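Local coordinates for protein mannan endo-1,6-alpha-mannosidase (Chaetomium thermophilum, PDB 6RY0) that probably acts on alpha-1,6-mannosidic linkages as a family 76 glycosidase or transglycosidase in the transfer of GPI-anchored glycoproteins into the fungal cell wall, at residues G190-N195 and G245-H250; L125-Q130 and G178-Q183; M331-Q336 and E408-N413; G206-R211 and A271-N276. All blocks are in the same frame, centred on the assembly; numbering follows the deposited sequence.

Interaction 1: residues G190-N195 and G245-H250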
loop_
_atom_site.group_PDB
_atom_site.type_symbol
_atom_site.label_atom_id
_atom_site.label_comp_id
_atom_site.label_asym_id
_atom_site.label_seq_id
_atom_site.Cartn_x
_atom_site.Cartn_y
_atom_site.Cartn_z
ATOM N N GLY A 190 17.398 9.072 8.471
ATOM C CA GLY A 190 16.494 9.314 7.368
ATOM C C GLY A 190 15.533 10.474 7.587
ATOM O O GLY A 190 14.750 10.792 6.697
ATOM N N TYR A 191 15.605 11.116 8.754
ATOM C CA TYR A 191 14.756 12.273 9.017
ATOM C C TYR A 191 15.058 13.415 8.046
ATOM O O TYR A 191 14.199 14.239 7.780
ATOM C CB TYR A 191 14.947 12.742 10.448
ATOM C CG TYR A 191 14.001 13.836 10.914
ATOM C CD1 TYR A 191 12.656 13.570 11.197
ATOM C CD2 TYR A 191 14.467 15.118 11.123
ATOM C CE1 TYR A 191 11.813 14.570 11.674
ATOM C CE2 TYR A 191 13.639 16.111 11.593
ATOM C CZ TYR A 191 12.315 15.839 11.870
ATOM O OH TYR A 191 11.503 16.858 12.347
ATOM N N ASN A 192 16.277 13.451 7.507
ATOM C CA ASN A 192 16.671 14.458 6.535
ATOM C C ASN A 192 16.254 14.157 5.092
ATOM O O ASN A 192 16.530 14.958 4.211
ATOM C CB ASN A 192 18.191 14.660 6.585
ATOM C CG ASN A 192 18.980 13.429 6.126
ATOM O OD1 ASN A 192 18.544 12.301 6.234
ATOM N ND2 ASN A 192 20.172 13.662 5.617
ATOM N N TYR A 193 15.586 13.031 4.859
ATOM C CA TYR A 193 15.164 12.637 3.523
ATOM C C TYR A 193 13.666 12.894 3.388
ATOM O O TYR A 193 12.859 12.298 4.101
ATOM C CB TYR A 193 15.472 11.158 3.312
ATOM C CG TYR A 193 15.355 10.618 1.902
ATOM C CD1 TYR A 193 15.990 11.239 0.836
ATOM C CD2 TYR A 193 14.694 9.415 1.638
ATOM C CE1 TYR A 193 15.927 10.702 -0.451
ATOM C CE2 TYR A 193 14.639 8.882 0.355
ATOM C CZ TYR A 193 15.270 9.522 -0.683
ATOM O OH TYR A 193 15.251 9.028 -1.972
ATOM N N LYS A 194 13.290 13.798 2.496
ATOM C CA LYS A 194 11.877 14.014 2.185
ATOM C C LYS A 194 11.587 13.193 0.942
ATOM O O LYS A 194 12.069 13.497 -0.143
ATOM C CB LYS A 194 11.563 15.489 1.982
ATOM C CG LYS A 194 11.573 16.291 3.284
ATOM C CD LYS A 194 11.051 17.696 3.196
ATOM C CE LYS A 194 10.790 18.218 4.588
ATOM N NZ LYS A 194 10.133 19.567 4.593
ATOM N N ASN A 195 10.854 12.107 1.123
ATOM C CA ASN A 195 10.704 11.161 0.066
ATOM C C ASN A 195 9.287 11.074 -0.452
ATOM O O ASN A 195 8.317 11.497 0.171
ATOM C CB ASN A 195 11.263 9.811 0.432
ATOM C CG ASN A 195 10.622 9.174 1.606
ATOM O OD1 ASN A 195 9.743 9.726 2.278
ATOM N ND2 ASN A 195 11.056 7.962 1.880
ATOM N N GLY A 245 12.990 10.630 -3.962
ATOM C CA GLY A 245 13.099 11.632 -2.906
ATOM C C GLY A 245 14.336 12.499 -3.047
ATOM O O GLY A 245 15.027 12.405 -4.062
ATOM N N GLY A 246 14.561 13.329 -2.035
ATOM C CA GLY A 246 15.700 14.222 -1.991
ATOM C C GLY A 246 15.931 14.628 -0.543
ATOM O O GLY A 246 15.083 14.378 0.321
ATOM N N HIS A 247 17.074 15.237 -0.245
ATOM C CA HIS A 247 17.445 15.563 1.125
ATOM C C HIS A 247 17.331 17.046 1.429
ATOM O O HIS A 247 17.678 17.919 0.603
ATOM C CB HIS A 247 18.876 15.122 1.413
ATOM C CG HIS A 247 19.057 13.641 1.371
ATOM N ND1 HIS A 247 19.422 12.976 0.223
ATOM C CD2 HIS A 247 18.922 12.695 2.330
ATOM C CE1 HIS A 247 19.507 11.680 0.477
ATOM N NE2 HIS A 247 19.202 11.482 1.750
ATOM N N VAL A 248 16.942 17.348 2.668
ATOM C CA VAL A 248 16.758 18.737 3.061
ATOM C C VAL A 248 18.028 19.571 2.984
ATOM O O VAL A 248 17.964 20.750 2.672
ATOM C CB VAL A 248 16.119 18.849 4.467
ATOM C CG1 VAL A 248 14.778 18.172 4.472
ATOM C CG2 VAL A 248 17.020 18.336 5.531
ATOM N N GLU A 249 19.193 18.993 3.248
ATOM C CA GLU A 249 20.441 19.746 3.180
ATOM C C GLU A 249 20.724 20.287 1.788
ATOM O O GLU A 249 21.531 21.192 1.648
ATOM C CB GLU A 249 21.623 18.858 3.587
ATOM C CG GLU A 249 21.588 18.349 4.985
ATOM C CD GLU A 249 20.906 17.009 5.148
ATOM O OE1 GLU A 249 20.077 16.610 4.305
ATOM O OE2 GLU A 249 21.205 16.350 6.165
ATOM N N HIS A 250 20.110 19.693 0.765
ATOM C CA HIS A 250 20.253 20.158 -0.606
ATOM C C HIS A 250 18.984 20.803 -1.126
ATOM O O HIS A 250 18.782 20.882 -2.346
ATOM C CB HIS A 250 20.661 19.002 -1.515
ATOM C CG HIS A 250 21.940 18.386 -1.103
ATOM N ND1 HIS A 250 23.112 19.105 -1.076
ATOM C CD2 HIS A 250 22.242 17.143 -0.674
ATOM C CE1 HIS A 250 24.084 18.321 -0.647
ATOM N NE2 HIS A 250 23.585 17.125 -0.402
HETATM O O HOH W 1 18.830 9.601 4.602
#

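Interaction 2: residues L125-Q130 and G178-Q183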
loop_
_atom_site.group_PDB
_atom_site.type_symbol
_atom_site.label_atom_id
_atom_site.label_comp_id
_atom_site.label_asym_id
_atom_site.label_seq_id
_atom_site.Cartn_x
_atom_site.Cartn_y
_atom_site.Cartn_z
ATOM N N LEU A 125 8.993 3.836 12.778
ATOM C CA LEU A 125 8.001 4.858 12.614
ATOM C C LEU A 125 8.501 5.896 11.596
ATOM O O LEU A 125 8.811 7.081 11.878
ATOM C CB LEU A 125 7.615 5.472 13.955
ATOM C CG LEU A 125 6.826 4.608 14.971
ATOM C CD1 LEU A 125 6.405 5.438 16.183
ATOM C CD2 LEU A 125 5.604 3.930 14.377
ATOM N N GLY A 126 8.474 5.434 10.358
ATOM C CA GLY A 126 8.380 6.364 9.268
ATOM C C GLY A 126 6.939 6.772 9.029
ATOM O O GLY A 126 5.987 6.055 9.375
ATOM N N ASN A 127 6.787 7.897 8.335
ATOM C CA ASN A 127 5.468 8.293 7.875
ATOM C C ASN A 127 4.889 7.278 6.895
ATOM O O ASN A 127 3.671 7.062 6.842
ATOM C CB ASN A 127 5.513 9.679 7.246
ATOM C CG ASN A 127 5.513 10.759 8.287
ATOM O OD1 ASN A 127 4.538 10.904 9.018
ATOM N ND2 ASN A 127 6.590 11.540 8.342
ATOM N N ASP A 128 5.739 6.655 6.086
ATOM C CA ASP A 128 5.283 5.581 5.205
ATOM C C ASP A 128 4.840 4.338 5.991
ATOM O O ASP A 128 3.824 3.737 5.672
ATOM C CB ASP A 128 6.371 5.207 4.170
ATOM C CG ASP A 128 7.760 4.891 4.759
ATOM O OD1 ASP A 128 8.083 5.311 5.882
ATOM O OD2 ASP A 128 8.538 4.180 4.094
ATOM N N ASP A 129 5.599 3.948 7.007
ATOM C CA ASP A 129 5.223 2.777 7.777
ATOM C C ASP A 129 3.858 2.978 8.420
ATOM O O ASP A 129 2.962 2.136 8.321
ATOM C CB ASP A 129 6.250 2.460 8.863
ATOM C CG ASP A 129 7.634 2.355 8.344
ATOM O OD1 ASP A 129 8.329 3.354 8.309
ATOM O OD2 ASP A 129 8.047 1.284 7.939
ATOM N N GLN A 130 3.707 4.104 9.104
ATOM C CA GLN A 130 2.435 4.458 9.728
ATOM C C GLN A 130 1.343 4.586 8.659
ATOM O O GLN A 130 0.209 4.118 8.850
ATOM C CB GLN A 130 2.597 5.784 10.485
ATOM C CG GLN A 130 1.362 6.179 11.243
ATOM C CD GLN A 130 1.309 7.638 11.636
ATOM O OE1 GLN A 130 1.987 8.479 11.031
ATOM N NE2 GLN A 130 0.475 7.958 12.618
ATOM N N GLY A 178 8.178 22.679 2.254
ATOM C CA GLY A 178 7.164 21.780 2.762
ATOM C C GLY A 178 7.475 20.342 2.471
ATOM O O GLY A 178 8.623 19.986 2.251
ATOM N N GLY A 179 6.454 19.499 2.537
ATOM C CA GLY A 179 6.584 18.058 2.396
ATOM C C GLY A 179 6.890 17.366 3.707
ATOM O O GLY A 179 7.532 17.930 4.596
ATOM N N LEU A 180 6.430 16.137 3.827
ATOM C CA LEU A 180 6.810 15.273 4.924
ATOM C C LEU A 180 8.218 14.738 4.739
ATOM O O LEU A 180 8.647 14.375 3.649
ATOM C CB LEU A 180 5.875 14.060 5.008
ATOM C CG LEU A 180 4.441 14.310 5.428
ATOM C CD1 LEU A 180 3.638 13.034 5.289
ATOM C CD2 LEU A 180 4.382 14.797 6.841
ATOM N N ARG A 181 8.905 14.642 5.873
ATOM C CA ARG A 181 10.103 13.839 6.010
ATOM C C ARG A 181 9.745 12.361 6.049
ATOM O O ARG A 181 8.650 11.974 6.444
ATOM C CB ARG A 181 10.876 14.245 7.271
ATOM C CG ARG A 181 11.334 15.704 7.239
ATOM C CD ARG A 181 11.762 16.171 8.612
ATOM N NE ARG A 181 12.174 17.574 8.624
ATOM C CZ ARG A 181 13.440 17.981 8.494
ATOM N NH1 ARG A 181 14.406 17.099 8.267
ATOM N NH2 ARG A 181 13.732 19.272 8.600
ATOM N N TRP A 182 10.701 11.526 5.677
ATOM C CA TRP A 182 10.519 10.096 5.715
ATOM C C TRP A 182 10.170 9.620 7.115
ATOM O O TRP A 182 9.231 8.843 7.300
ATOM C CB TRP A 182 11.791 9.439 5.205
ATOM C CG TRP A 182 11.747 7.978 5.096
ATOM C CD1 TRP A 182 10.647 7.159 5.018
ATOM C CD2 TRP A 182 12.869 7.142 4.987
ATOM N NE1 TRP A 182 11.039 5.844 4.843
ATOM C CE2 TRP A 182 12.409 5.813 4.853
ATOM C CE3 TRP A 182 14.242 7.382 5.010
ATOM C CZ2 TRP A 182 13.278 4.742 4.734
ATOM C CZ3 TRP A 182 15.092 6.336 4.891
ATOM C CH2 TRP A 182 14.619 5.023 4.769
ATOM N N GLN A 183 10.976 10.032 8.092
ATOM C CA GLN A 183 10.866 9.581 9.467
ATOM C C GLN A 183 10.071 10.520 10.344
ATOM O O GLN A 183 10.031 11.730 10.112
ATOM C CB GLN A 183 12.253 9.394 10.041
ATOM C CG GLN A 183 13.093 8.358 9.283
ATOM C CD GLN A 183 12.463 6.969 9.348
ATOM O OE1 GLN A 183 12.147 6.483 10.426
ATOM N NE2 GLN A 183 12.156 6.400 8.191
HETATM O O HOH W 2 7.885 13.547 10.203
HETATM O O HOH W 3 10.386 4.119 7.048
#

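Interaction 3: residues M331-Q336 and E408-N413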
loop_
_atom_site.group_PDB
_atom_site.type_symbol
_atom_site.label_atom_id
_atom_site.label_comp_id
_atom_site.label_asym_id
_atom_site.label_seq_id
_atom_site.Cartn_x
_atom_site.Cartn_y
_atom_site.Cartn_z
ATOM N N MET A 331 -4.151 -0.364 -8.911
ATOM C CA MET A 331 -4.590 -0.100 -10.286
ATOM C C MET A 331 -5.969 -0.687 -10.563
ATOM O O MET A 331 -6.772 -0.094 -11.275
ATOM C CB MET A 331 -3.572 -0.575 -11.307
ATOM C CG MET A 331 -2.294 0.271 -11.305
ATOM S SD MET A 331 -1.057 -0.229 -12.517
ATOM C CE MET A 331 -1.804 0.376 -14.019
ATOM N N ALA A 332 -6.267 -1.840 -9.985
ATOM C CA ALA A 332 -7.587 -2.414 -10.140
ATOM C C ALA A 332 -8.654 -1.475 -9.577
ATOM O O ALA A 332 -9.689 -1.220 -10.207
ATOM C CB ALA A 332 -7.653 -3.795 -9.529
ATOM N N VAL A 333 -8.423 -0.925 -8.386
ATOM C CA VAL A 333 -9.385 0.016 -7.799
ATOM C C VAL A 333 -9.522 1.285 -8.656
ATOM O O VAL A 333 -10.628 1.818 -8.793
ATOM C CB VAL A 333 -9.019 0.332 -6.335
ATOM C CG1 VAL A 333 -9.803 1.529 -5.810
ATOM C CG2 VAL A 333 -9.267 -0.885 -5.492
ATOM N N VAL A 334 -8.421 1.750 -9.265
ATOM C CA VAL A 334 -8.484 2.893 -10.152
ATOM C C VAL A 334 -9.533 2.671 -11.247
ATOM O O VAL A 334 -10.228 3.597 -11.633
ATOM C CB VAL A 334 -7.102 3.219 -10.722
ATOM C CG1 VAL A 334 -7.163 4.194 -11.894
ATOM C CG2 VAL A 334 -6.195 3.745 -9.618
ATOM N N THR A 335 -9.662 1.441 -11.755
ATOM C CA THR A 335 -10.640 1.192 -12.812
ATOM C C THR A 335 -12.076 1.357 -12.330
ATOM O O THR A 335 -12.977 1.550 -13.157
ATOM C CB THR A 335 -10.481 -0.187 -13.465
ATOM O OG1 THR A 335 -10.945 -1.245 -12.618
ATOM C CG2 THR A 335 -9.088 -0.392 -13.924
ATOM N N GLN A 336 -12.318 1.238 -11.015
ATOM C CA GLN A 336 -13.654 1.416 -10.473
ATOM C C GLN A 336 -13.998 2.884 -10.257
ATOM O O GLN A 336 -15.101 3.315 -10.546
ATOM C CB GLN A 336 -13.788 0.691 -9.148
ATOM C CG GLN A 336 -13.547 -0.775 -9.193
ATOM C CD GLN A 336 -13.695 -1.388 -7.824
ATOM O OE1 GLN A 336 -13.030 -0.969 -6.897
ATOM N NE2 GLN A 336 -14.620 -2.336 -7.674
ATOM N N GLU A 408 -17.741 -4.663 -5.571
ATOM C CA GLU A 408 -18.272 -3.347 -5.311
ATOM C C GLU A 408 -17.125 -2.341 -5.350
ATOM O O GLU A 408 -16.009 -2.628 -4.923
ATOM C CB GLU A 408 -18.922 -3.346 -3.935
ATOM C CG GLU A 408 -20.151 -4.227 -3.868
ATOM C CD GLU A 408 -21.193 -3.751 -4.801
ATOM O OE1 GLU A 408 -21.518 -2.552 -4.743
ATOM O OE2 GLU A 408 -21.658 -4.569 -5.620
ATOM N N PRO A 409 -17.439 -1.105 -5.759
ATOM C CA PRO A 409 -16.451 -0.039 -5.614
ATOM C C PRO A 409 -16.278 0.318 -4.144
ATOM O O PRO A 409 -17.128 -0.040 -3.304
ATOM C CB PRO A 409 -17.090 1.103 -6.381
ATOM C CG PRO A 409 -18.568 0.869 -6.226
ATOM C CD PRO A 409 -18.731 -0.608 -6.266
ATOM N N PRO A 410 -15.202 1.048 -3.812
ATOM C CA PRO A 410 -15.063 1.526 -2.435
ATOM C C PRO A 410 -16.330 2.255 -1.990
ATOM O O PRO A 410 -16.871 3.088 -2.729
ATOM C CB PRO A 410 -13.871 2.495 -2.523
ATOM C CG PRO A 410 -13.230 2.239 -3.819
ATOM C CD PRO A 410 -14.117 1.508 -4.702
ATOM N N ALA A 411 -16.780 1.956 -0.787
ATOM C CA ALA A 411 -17.930 2.636 -0.196
ATOM C C ALA A 411 -17.529 4.040 0.249
ATOM O O ALA A 411 -16.353 4.322 0.530
ATOM C CB ALA A 411 -18.431 1.851 0.993
ATOM N N THR A 412 -18.531 4.903 0.330
ATOM C CA THR A 412 -18.422 6.163 1.038
ATOM C C THR A 412 -19.251 6.058 2.322
ATOM O O THR A 412 -19.842 5.002 2.613
ATOM C CB THR A 412 -18.909 7.344 0.226
ATOM O OG1 THR A 412 -20.336 7.297 0.145
ATOM C CG2 THR A 412 -18.291 7.411 -1.188
ATOM N N ASN A 413 -19.349 7.155 3.077
ATOM C CA ASN A 413 -20.197 7.167 4.245
ATOM C C ASN A 413 -21.682 7.000 3.899
ATOM O O ASN A 413 -22.478 6.784 4.793
ATOM C CB ASN A 413 -19.967 8.374 5.157
ATOM C CG ASN A 413 -20.342 9.693 4.546
ATOM O OD1 ASN A 413 -20.994 9.788 3.498
ATOM N ND2 ASN A 413 -19.960 10.752 5.250
HETATM O O HOH W 4 -12.553 -2.419 -4.634
#

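Interaction 4: residues G206-R211 and A271-N276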
loop_
_atom_site.group_PDB
_atom_site.type_symbol
_atom_site.label_atom_id
_atom_site.label_comp_id
_atom_site.label_asym_id
_atom_site.label_seq_id
_atom_site.Cartn_x
_atom_site.Cartn_y
_atom_site.Cartn_z
ATOM N N GLY A 206 -5.509 11.300 2.392
ATOM C CA GLY A 206 -6.344 12.492 2.308
ATOM C C GLY A 206 -7.403 12.394 1.226
ATOM O O GLY A 206 -8.572 12.721 1.437
ATOM N N ALA A 207 -7.004 11.918 0.057
ATOM C CA ALA A 207 -7.942 11.794 -1.060
ATOM C C ALA A 207 -9.066 10.810 -0.716
ATOM O O ALA A 207 -10.233 11.032 -1.015
ATOM C CB ALA A 207 -7.194 11.365 -2.284
ATOM N N ARG A 208 -8.689 9.704 -0.099
ATOM C CA ARG A 208 -9.649 8.663 0.257
ATOM C C ARG A 208 -10.550 9.096 1.398
ATOM O O ARG A 208 -11.759 8.814 1.394
ATOM C CB ARG A 208 -8.911 7.363 0.595
ATOM C CG ARG A 208 -8.238 6.797 -0.640
ATOM C CD ARG A 208 -7.205 5.751 -0.333
ATOM N NE ARG A 208 -7.793 4.514 0.128
ATOM C CZ ARG A 208 -7.065 3.468 0.497
ATOM N NH1 ARG A 208 -5.724 3.508 0.490
ATOM N NH2 ARG A 208 -7.671 2.357 0.890
ATOM N N LEU A 209 -10.008 9.805 2.376
ATOM C CA LEU A 209 -10.845 10.333 3.455
ATOM C C LEU A 209 -11.811 11.361 2.924
ATOM O O LEU A 209 -12.962 11.419 3.371
ATOM C CB LEU A 209 -9.978 10.864 4.601
ATOM C CG LEU A 209 -9.366 9.768 5.469
ATOM C CD1 LEU A 209 -8.194 10.308 6.305
ATOM C CD2 LEU A 209 -10.423 9.130 6.370
ATOM N N ALA A 210 -11.370 12.189 1.989
ATOM C CA ALA A 210 -12.289 13.141 1.351
ATOM C C ALA A 210 -13.458 12.424 0.699
ATOM O O ALA A 210 -14.614 12.770 0.907
ATOM C CB ALA A 210 -11.565 13.977 0.316
ATOM N N ARG A 211 -13.157 11.408 -0.109
ATOM C CA ARG A 211 -14.241 10.724 -0.802
ATOM C C ARG A 211 -15.201 10.047 0.194
ATOM O O ARG A 211 -16.416 10.054 0.010
ATOM C CB ARG A 211 -13.711 9.715 -1.816
ATOM C CG ARG A 211 -14.828 9.125 -2.666
ATOM C CD ARG A 211 -14.339 8.107 -3.652
ATOM N NE ARG A 211 -15.403 7.592 -4.500
ATOM C CZ ARG A 211 -16.073 6.462 -4.294
ATOM N NH1 ARG A 211 -15.855 5.713 -3.235
ATOM N NH2 ARG A 211 -16.964 6.048 -5.201
ATOM N N ALA A 271 -4.775 10.126 -7.035
ATOM C CA ALA A 271 -5.287 11.039 -8.058
ATOM C C ALA A 271 -6.653 10.565 -8.563
ATOM O O ALA A 271 -7.515 11.396 -8.866
ATOM C CB ALA A 271 -4.292 11.159 -9.195
ATOM N N ALA A 272 -6.854 9.251 -8.670
ATOM C CA ALA A 272 -8.130 8.726 -9.092
ATOM C C ALA A 272 -9.221 9.048 -8.069
ATOM O O ALA A 272 -10.322 9.427 -8.444
ATOM C CB ALA A 272 -8.029 7.223 -9.328
ATOM N N PHE A 273 -8.921 8.927 -6.766
ATOM C CA PHE A 273 -9.862 9.337 -5.755
ATOM C C PHE A 273 -10.161 10.826 -5.855
ATOM O O PHE A 273 -11.328 11.225 -5.723
ATOM C CB PHE A 273 -9.376 8.945 -4.330
ATOM C CG PHE A 273 -9.671 7.505 -3.977
ATOM C CD1 PHE A 273 -8.785 6.485 -4.315
ATOM C CD2 PHE A 273 -10.814 7.160 -3.289
ATOM C CE1 PHE A 273 -9.078 5.163 -3.998
ATOM C CE2 PHE A 273 -11.112 5.837 -2.981
ATOM C CZ PHE A 273 -10.235 4.840 -3.335
ATOM N N MET A 274 -9.150 11.646 -6.108
ATOM C CA MET A 274 -9.377 13.077 -6.258
ATOM C C MET A 274 -10.222 13.386 -7.488
ATOM O O MET A 274 -11.084 14.273 -7.442
ATOM C CB MET A 274 -8.089 13.874 -6.343
ATOM C CG MET A 274 -7.267 13.873 -5.063
ATOM S SD MET A 274 -8.108 14.654 -3.661
ATOM C CE MET A 274 -7.986 16.374 -4.148
ATOM N N TRP A 275 -9.988 12.713 -8.599
ATOM C CA TRP A 275 -10.814 12.876 -9.789
ATOM C C TRP A 275 -12.263 12.518 -9.495
ATOM O O TRP A 275 -13.185 13.244 -9.863
ATOM C CB TRP A 275 -10.258 12.019 -10.926
ATOM C CG TRP A 275 -11.192 11.770 -12.050
ATOM C CD1 TRP A 275 -11.582 10.542 -12.495
ATOM C CD2 TRP A 275 -11.848 12.731 -12.911
ATOM N NE1 TRP A 275 -12.422 10.670 -13.574
ATOM C CE2 TRP A 275 -12.592 11.998 -13.856
ATOM C CE3 TRP A 275 -11.873 14.137 -12.978
ATOM C CZ2 TRP A 275 -13.376 12.613 -14.814
ATOM C CZ3 TRP A 275 -12.656 14.742 -13.953
ATOM C CH2 TRP A 275 -13.379 13.967 -14.857
ATOM N N ASN A 276 -12.475 11.389 -8.835
ATOM C CA ASN A 276 -13.824 10.934 -8.534
ATOM C C ASN A 276 -14.527 11.931 -7.613
ATOM O O ASN A 276 -15.688 12.252 -7.813
ATOM C CB ASN A 276 -13.736 9.537 -7.914
ATOM C CG ASN A 276 -15.086 8.946 -7.639
ATOM O OD1 ASN A 276 -15.744 9.312 -6.661
ATOM N ND2 ASN A 276 -15.505 8.004 -8.463
HETATM O O HOH W 5 -18.072 6.917 -7.729
#

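Interaction 1: residues G190-N195 and G245-H250
The carbonyl oxygen of Asn192 is gripped twice: Val248 N donates to it at 2.9 Å, and the CA of His247 approaches as a C-H donor at 3.3 Å. The Asn192 side chain stands between its backbone N and carbonyl carbon (chi1 66°), which carries ND2 to the syn lone pair of Glu249 OE2, 2.9 Å away, with amide and carboxylate planes nearly perpendicular. Next along the strands, Lys194 and Gly246 form the hydrogen-bonded pair of a two-stranded antiparallel sheet. On one side of it the rings of Tyr193 and His247 meet obliquely, planes 37° apart, with Tyr193 CD1 3.3 Å from His247 NE2, over the rim of the imidazole face, while the phenol end runs along Gly245, where a CB would collide with the ring. Replacing Tyr193 by an alanine would probably take the ring away from His247 and leave Asp244 and Asn256 without the hydroxyl they bond. His247 ND1 bonds Asp254. On the other side the Lys194 chain crosses Val248, CG to CG1 3.9 Å, and its ammonium reaches Asp173 and the carbonyls of Thr175, Gly178 and Gly179. Few backbone bonds join the strands, and the polar ends of Tyr193, Lys194 and His247 are anchored in neighbouring loops.

Interaction 2: residues L125-Q130 and G178-Q183
Two donors of Asn127 reach successive carbonyls of the 178-183 loop: the backbone N meets Trp182 O at 2.8 Å, and ND2 meets Arg181 O, also at 2.8 Å, with that oxygen close to the amide plane. One residue on, Asp128 takes the indole: Trp182 NE1 donates to OD2 at 3.1 Å, pointing in its own ring plane but arriving from above the carboxylate plane. Asp128 CG sits between the backbone N and carbonyl carbon (chi1 52°), which brings OD1 back beside Gly126; a CB there would strike OD1. Water 2 links Asn127 ND2 to Gln183 O. In the next shell, Gln183 folds its amide over the Trp182 ring, NE2 lying 3.3 Å above the centre of one face, and its OE1 is fixed by Asn188. Arg181 is tied to Asp173. Gly126, the N-cap of helix 127-142, gives its N in a weak bond to Asp129 OD1. Asp129 is a ligand of a second calcium site known for this protein, although no ion is bound to it here. The loop therefore fastens the start of a helix that bears a metal ligand, within the (alpha/alpha)6 barrel characteristic of glycoside hydrolase family 76.

Interaction 3: residues M331-Q336 and E408-N413
Val333 meets the 408-413 segment first, laying CG1 against CG of the Pro410 ring at 4.0 Å. The methyl lies opposite the backbone N (chi1 167°), and the two side chains cross at a slant in a purely apolar touch. Helix 261-278 borders the same spot, with His269 against Val333 and Phe273 against Pro410. Val334 and Thr335 turn to different neighbours: both pack on Ile345 of helix 342-358, and Thr335 OG1 bonds back to Ala332 O within its own helix at 2.7 Å, in the carbonyl plane. The fold is the (alpha/alpha)6 barrel of glycoside hydrolase family 76, and here the long segment that follows helix 389-401 runs across the C-terminal end of helix 323-337 on its way to helix 196-213, where the backbones of Asn413 and Tyr212 are hydrogen-bonded. Gln336, close to that helix end, carries the polar part of the contact. Its chain is extended beyond CG (chi2 180°), which sends the amide out over the two prolines. NE2 gives a weak hydrogen bond to Glu408 O at 3.1 Å, with an N-H...O angle of 146°, while OE1 lies 3.5 Å from Pro410 CD. The amide oxygen accepts a hydrogen bond from water 4 at 2.7 Å; the two prolines have no N-H. The same water donates weakly to Glu408 O, and so both ends of the amide are joined to one carbonyl, directly through NE2 and through the water from OE1. Further back along the side chain, Gln336 CB and Pro409 CB come within 4.3 Å at the partly exposed margin.

Interaction 4: residues G206-R211 and A271-N276
Ala207 presses its CB between CB of Phe273, 3.8 Å away, and SD of Met274, at 3.7 Å, where segments 206-211 and 271-276, which run the same way, have axes 8.3 Å apart at 29°. Such like-directed neighbours belong to the (alpha/alpha)6 barrel of family 76; here helices 196-213 and 261-278 are the pair. The small alanine lets the backbones come close in this buried part. Beside it, Arg208 lays CG squarely over the centre of one Phe273 face, a CH-pi contact of 3.5 Å to the centroid and only 4° off the ring normal. Its chain then bends at chi3, taking the guanidinium past the ring to salt bridges with Asp204 and Glu142. The other side is polar, partly exposed and hydrated. Arg211 CG lies anti to the backbone N and the chain runs extended to NE, passing Phe273 with CD 3.7 Å from CD2, before NH1 reaches Pro410 O. Asn276 ND2 is bonded to Ile337 O, which settles which way round the amide lies. With a leucine at Arg211, Asn276 OD1 and Pro410 O would probably each be left without this donor and water 5 would lose an anchor. That water accepts from both Arg211 NH2 and Asn276 ND2. Arg211 NE meets Asn276 OD1 at 2.8 Å, nearly straight at 167°, with the oxygen in the guanidinium plane but the donor standing well above the plane of the amide carbonyl.

In the fold
The four contacts form two touching pairs in one helical domain. Interactions 1 and 2, with centres about 11 Å apart, join where Tyr193 O probably bonds Trp182 N. Interactions 3 and 4, whose centres are also about 11 Å apart, meet where Val334 packs on Ala272. The centres of interactions 1 and 3 lie about 33 Å apart on opposite sides of the chain's centre. The chain still connects the pairs: strand 193-195 runs into helix 196-213, and strand 245-247 precedes helix 261-278, so the segments of interactions 1 and 4 alternate in sequence. Pair 1-2 ties loops and the two-stranded sheet to the start of helix 127-142; pair 3-4 joins helices 196-213, 261-278 and 323-337 with the late chain.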